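Local coordinates for protein putative oxygenase (Streptomyces viridochromogenes Tue57, PDB 4XAA) that probably acts as an iron- and 2-oxoglutarate-dependent oxygenase in the oxidative cyclizations of orthosomycin biosynthesis, at residues Val136-Ile141 against Val211-Asp216; Gly24-Pro29 against Glu90-Leu95. One frame throughout, in Å; residues are numbered along the deposited sequence.

Interaction 1 of 2, residues Val136-Ile141 against Val211-Asp216; sequences VCNLSI and VIEYAD
Cys137 and Tyr214 face each other as a hydrogen-bonded antiparallel pair, as do Leu139 and Ile212. Both bonds of each pair form, and the shorter include Tyr214 N to Cys137 O at 2.8 Å (165° at the hydrogen). At the non-hydrogen-bonded positions the CA-H groups add weaker contacts, such as Asn138 CA to Ile212 O at 3.4 Å, between the two pairs.

Apolar packing occupies both faces of the ladder. On the face with Leu139 and Tyr214, the leucine reaches the ring through CD2, 3.7 Å from CE2 of Tyr214 at an oblique position, the two side chains crossing at about a right angle. Helix 90-100 covers this face through Leu92, Ala93 and Ala96. On the other face, Val136 CG1, anti to its own N (chi1 -167°), rests 3.6 Å from CB of Ala215 and equally close to CG of Glu213.

Polar groups gather on that second face. Asn138 turns its OD1 over the neighbouring strand, with CG1 of Val211 at 3.2 Å and the CB of Glu213 also nearby. A water donates to Asn138 OD1 at 2.6 Å and only weakly to Glu213 OE1; the amide and carboxylate planes stand 76° apart. Glu213, its chain extended beyond CG, uses OE2 for a salt bridge to Arg128 and a hydrogen bond with Thr107.

The ladder thus has an oily side under a helix and a mixed side, with Asn138 and Glu213 among small apolar residues, that faces the metal; there Arg128 and Thr107 both hold OE2 and so fix the rotation of the Glu213 carboxylate.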
loop_
_atom_site.group_PDB
_atom_site.type_symbol
_atom_site.label_atom_id
_atom_site.label_comp_id
_atom_site.label_asym_id
_atom_site.label_seq_id
_atom_site.Cartn_x
_atom_site.Cartn_y
_atom_site.Cartn_z
ATOM N N VAL A 136 0.500 -14.022 3.253
ATOM C CA VAL A 136 0.876 -12.713 3.780
ATOM C C VAL A 136 0.296 -11.663 2.842
ATOM O O VAL A 136 0.475 -11.756 1.639
ATOM C CB VAL A 136 2.438 -12.554 3.902
ATOM C CG1 VAL A 136 2.813 -11.346 4.731
ATOM C CG2 VAL A 136 3.059 -13.781 4.517
ATOM N N CYS A 137 -0.425 -10.684 3.375
ATOM C CA CYS A 137 -0.960 -9.630 2.520
ATOM C C CYS A 137 -0.612 -8.242 3.013
ATOM O O CYS A 137 -0.240 -8.060 4.159
ATOM C CB CYS A 137 -2.485 -9.747 2.396
ATOM S SG CYS A 137 -3.359 -9.501 3.959
ATOM N N ASN A 138 -0.735 -7.271 2.116
ATOM C CA ASN A 138 -0.613 -5.865 2.446
ATOM C C ASN A 138 -1.964 -5.206 2.406
ATOM O O ASN A 138 -2.709 -5.368 1.443
ATOM C CB ASN A 138 0.319 -5.148 1.472
ATOM C CG ASN A 138 1.798 -5.411 1.758
ATOM O OD1 ASN A 138 2.395 -4.790 2.642
ATOM N ND2 ASN A 138 2.399 -6.315 0.990
ATOM N N LEU A 139 -2.294 -4.460 3.451
ATOM C CA LEU A 139 -3.494 -3.634 3.414
ATOM C C LEU A 139 -3.065 -2.225 3.102
ATOM O O LEU A 139 -2.258 -1.645 3.825
ATOM C CB LEU A 139 -4.267 -3.674 4.737
ATOM C CG LEU A 139 -5.402 -4.696 4.848
ATOM C CD1 LEU A 139 -4.864 -6.086 4.630
ATOM C CD2 LEU A 139 -6.063 -4.603 6.203
ATOM N N SER A 140 -3.578 -1.690 2.004
ATOM C CA SER A 140 -3.274 -0.329 1.617
ATOM C C SER A 140 -4.473 0.525 1.938
ATOM O O SER A 140 -5.505 0.443 1.267
ATOM C CB SER A 140 -2.918 -0.242 0.131
ATOM O OG SER A 140 -1.819 -1.089 -0.182
ATOM N N ILE A 141 -4.342 1.320 2.992
ATOM C CA ILE A 141 -5.385 2.254 3.372
ATOM C C ILE A 141 -5.164 3.563 2.636
ATOM O O ILE A 141 -4.242 4.312 2.938
ATOM C CB ILE A 141 -5.416 2.517 4.894
ATOM C CG1 ILE A 141 -5.431 1.200 5.672
ATOM C CG2 ILE A 141 -6.626 3.353 5.243
ATOM C CD1 ILE A 141 -5.118 1.377 7.150
ATOM N N VAL A 211 0.388 1.506 4.233
ATOM C CA VAL A 211 0.531 0.076 3.951
ATOM C C VAL A 211 0.949 -0.695 5.211
ATOM O O VAL A 211 1.991 -0.406 5.835
ATOM C CB VAL A 211 1.577 -0.196 2.836
ATOM C CG1 VAL A 211 1.566 -1.663 2.422
ATOM C CG2 VAL A 211 1.324 0.685 1.645
ATOM N N ILE A 212 0.132 -1.674 5.576
ATOM C CA ILE A 212 0.403 -2.521 6.722
ATOM C C ILE A 212 0.482 -3.954 6.221
ATOM O O ILE A 212 -0.364 -4.412 5.461
ATOM C CB ILE A 212 -0.690 -2.359 7.837
ATOM C CG1 ILE A 212 -0.793 -0.901 8.287
ATOM C CG2 ILE A 212 -0.403 -3.228 9.047
ATOM C CD1 ILE A 212 -1.707 -0.695 9.498
ATOM N N GLU A 213 1.522 -4.668 6.609
ATOM C CA GLU A 213 1.619 -6.051 6.181
ATOM C C GLU A 213 1.119 -6.988 7.270
ATOM O O GLU A 213 1.526 -6.866 8.417
ATOM C CB GLU A 213 3.051 -6.390 5.804
ATOM C CG GLU A 213 3.241 -7.823 5.374
ATOM C CD GLU A 213 4.655 -8.089 4.903
ATOM O OE1 GLU A 213 5.067 -7.481 3.888
ATOM O OE2 GLU A 213 5.357 -8.894 5.551
ATOM N N TYR A 214 0.224 -7.902 6.905
ATOM C CA TYR A 214 -0.299 -8.887 7.843
ATOM C C TYR A 214 0.074 -10.277 7.399
ATOM O O TYR A 214 -0.007 -10.596 6.208
ATOM C CB TYR A 214 -1.826 -8.793 7.982
ATOM C CG TYR A 214 -2.312 -7.472 8.519
ATOM C CD1 TYR A 214 -2.567 -7.292 9.886
ATOM C CD2 TYR A 214 -2.508 -6.399 7.664
ATOM C CE1 TYR A 214 -3.012 -6.069 10.364
ATOM C CE2 TYR A 214 -2.942 -5.187 8.129
ATOM C CZ TYR A 214 -3.193 -5.025 9.469
ATOM O OH TYR A 214 -3.617 -3.796 9.893
ATOM N N ALA A 215 0.437 -11.119 8.365
ATOM C CA ALA A 215 0.991 -12.424 8.040
ATOM C C ALA A 215 0.441 -13.546 8.889
ATOM O O ALA A 215 0.223 -13.379 10.079
ATOM C CB ALA A 215 2.519 -12.387 8.173
ATOM N N ASP A 216 0.219 -14.692 8.254
ATOM C CA ASP A 216 0.101 -15.950 8.960
ATOM C C ASP A 216 1.277 -16.015 9.926
ATOM O O ASP A 216 2.417 -15.945 9.486
ATOM C CB ASP A 216 0.128 -17.124 7.977
ATOM C CG ASP A 216 -0.040 -18.481 8.660
ATOM O OD1 ASP A 216 0.136 -18.593 9.888
ATOM O OD2 ASP A 216 -0.348 -19.457 7.956
HETATM O O HOH W 1 4.752 -4.124 3.463
#

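Interaction 2 of 2, residues Gly24-Pro29 against Glu90-Leu95; sequences GPVLAP and EELAQL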
loop_
_atom_site.group_PDB
_atom_site.type_symbol
_atom_site.label_atom_id
_atom_site.label_comp_id
_atom_site.label_asym_id
_atom_site.label_seq_id
_atom_site.Cartn_x
_atom_site.Cartn_y
_atom_site.Cartn_z
ATOM N N GLY A 24 -13.045 -1.696 -0.470
ATOM C CA GLY A 24 -13.852 -0.568 -0.067
ATOM C C GLY A 24 -13.544 -0.151 1.354
ATOM O O GLY A 24 -12.560 -0.591 1.928
ATOM N N PRO A 25 -14.385 0.722 1.915
ATOM C CA PRO A 25 -14.218 1.281 3.257
ATOM C C PRO A 25 -14.240 0.219 4.349
ATOM O O PRO A 25 -14.934 -0.793 4.249
ATOM C CB PRO A 25 -15.407 2.231 3.396
ATOM C CG PRO A 25 -15.816 2.549 1.988
ATOM C CD PRO A 25 -15.558 1.288 1.222
ATOM N N VAL A 26 -13.458 0.471 5.390
ATOM C CA VAL A 26 -13.281 -0.460 6.487
ATOM C C VAL A 26 -13.417 0.308 7.788
ATOM O O VAL A 26 -14.090 -0.128 8.716
ATOM C CB VAL A 26 -11.910 -1.148 6.444
ATOM C CG1 VAL A 26 -11.686 -1.958 7.700
ATOM C CG2 VAL A 26 -11.795 -2.025 5.218
ATOM N N LEU A 27 -12.761 1.460 7.840
ATOM C CA LEU A 27 -12.878 2.346 8.980
ATOM C C LEU A 27 -13.870 3.458 8.697
ATOM O O LEU A 27 -14.053 3.860 7.552
ATOM C CB LEU A 27 -11.527 2.947 9.340
ATOM C CG LEU A 27 -10.432 1.931 9.654
ATOM C CD1 LEU A 27 -9.067 2.621 9.745
ATOM C CD2 LEU A 27 -10.776 1.172 10.927
ATOM N N ALA A 28 -14.518 3.935 9.752
ATOM C CA ALA A 28 -15.369 5.099 9.665
ATOM C C ALA A 28 -14.587 6.268 9.096
ATOM O O ALA A 28 -13.439 6.486 9.477
ATOM C CB ALA A 28 -15.931 5.448 11.040
ATOM N N PRO A 29 -15.211 7.018 8.176
ATOM C CA PRO A 29 -14.657 8.177 7.467
ATOM C C PRO A 29 -13.902 9.143 8.366
ATOM O O PRO A 29 -12.892 9.713 7.939
ATOM C CB PRO A 29 -15.903 8.850 6.894
ATOM C CG PRO A 29 -16.805 7.719 6.619
ATOM C CD PRO A 29 -16.591 6.731 7.745
ATOM N N GLU A 90 -9.023 -2.802 15.229
ATOM C CA GLU A 90 -9.184 -4.234 15.076
ATOM C C GLU A 90 -9.775 -4.630 13.722
ATOM O O GLU A 90 -9.575 -5.754 13.262
ATOM C CB GLU A 90 -10.070 -4.766 16.199
ATOM C CG GLU A 90 -11.381 -3.987 16.351
ATOM C CD GLU A 90 -11.280 -2.788 17.313
ATOM O OE1 GLU A 90 -10.172 -2.206 17.482
ATOM O OE2 GLU A 90 -12.325 -2.435 17.907
ATOM N N GLU A 91 -10.511 -3.721 13.091
ATOM C CA GLU A 91 -11.128 -4.028 11.811
ATOM C C GLU A 91 -10.082 -4.355 10.743
ATOM O O GLU A 91 -10.343 -5.128 9.811
ATOM C CB GLU A 91 -12.002 -2.864 11.345
ATOM C CG GLU A 91 -13.182 -2.549 12.256
ATOM C CD GLU A 91 -12.814 -1.572 13.359
ATOM O OE1 GLU A 91 -11.603 -1.469 13.677
ATOM O OE2 GLU A 91 -13.734 -0.909 13.898
ATOM N N LEU A 92 -8.896 -3.778 10.883
ATOM C CA LEU A 92 -7.864 -3.928 9.865
ATOM C C LEU A 92 -7.345 -5.348 9.822
ATOM O O LEU A 92 -7.334 -5.973 8.766
ATOM C CB LEU A 92 -6.726 -2.951 10.113
ATOM C CG LEU A 92 -7.199 -1.505 9.973
ATOM C CD1 LEU A 92 -6.081 -0.528 10.312
ATOM C CD2 LEU A 92 -7.732 -1.255 8.583
ATOM N N ALA A 93 -6.953 -5.875 10.975
ATOM C CA ALA A 93 -6.412 -7.227 11.017
ATOM C C ALA A 93 -7.511 -8.240 10.744
ATOM O O ALA A 93 -7.266 -9.286 10.157
ATOM C CB ALA A 93 -5.753 -7.495 12.345
ATOM N N GLN A 94 -8.732 -7.915 11.154
ATOM C CA GLN A 94 -9.882 -8.767 10.847
ATOM C C GLN A 94 -10.183 -8.799 9.341
ATOM O O GLN A 94 -10.493 -9.850 8.789
ATOM C CB GLN A 94 -11.109 -8.306 11.648
ATOM C CG GLN A 94 -11.019 -8.656 13.148
ATOM C CD GLN A 94 -12.011 -7.897 14.018
ATOM O OE1 GLN A 94 -12.788 -7.064 13.534
ATOM N NE2 GLN A 94 -11.978 -8.174 15.316
ATOM N N LEU A 95 -10.070 -7.664 8.666
ATOM C CA LEU A 95 -10.162 -7.674 7.211
ATOM C C LEU A 95 -9.100 -8.576 6.575
ATOM O O LEU A 95 -9.404 -9.378 5.686
ATOM C CB LEU A 95 -10.011 -6.267 6.640
ATOM C CG LEU A 95 -10.178 -6.221 5.123
ATOM C CD1 LEU A 95 -11.660 -6.349 4.778
ATOM C CD2 LEU A 95 -9.602 -4.949 4.533
#
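The carboxylate of Glu91 has CD2 of Leu27 lying over one of its faces, 3.9 Å from OE1, while its other oxygen, OE2, forms a salt bridge with Arg89. The chain of Glu91 is bent at chi2 (88°), which folds the acid back along the helix toward Leu27, and its flat side meets a methyl group while OE2 stays with Arg89, outside this contact. No ring takes part; the remaining contacts are aliphatic. Val26 forks against helix 90-100: CG1 sits 3.8 Å from CB of Glu91, the two side chains running past each other in opposite directions, and CG2 reaches CD2 of Leu95 at 3.7 Å, one helical turn further on. Leu92 CD2 meets the CG1 branch of Val26, at 4.1 Å, and touches CD1 of Leu27 more loosely. Val187 of strand 186-191 packs on both Val26 and Leu95, while Leu27 also meets Ile32 and Leu35 of helix 29-47. The connection from edge strand 20-25 to helix 29-47 is thereby joined to helix 90-100, in the helical layer that packs against the larger sheet of a double-stranded beta-helix, the fold of the phytanoyl-CoA dioxygenase family.

Interactions 1 and 2 have centres about 12 Å apart and meet at Leu92, whose carbonyl O lies 3.2 Å from CD2 of Leu139. Leu92 CB is equally close to OH of Tyr214, and Leu92 CD1 packs 3.8 Å from CD1 of Ile141. Leu92 and Leu95, two of the residues that tie helix 90-100 to the 24-29 segment, therefore also seat it on the sheet, Leu92 on strands 136-142 and 207-215 and Leu95 on Leu139. The nickel, held by His125, Asp127 and His196, is on the other side of interaction 1: the side chain of Asn138 comes within about 6 Å of it. The large sheet thus faces the metal site with one side and packs on helix 90-100 with the other.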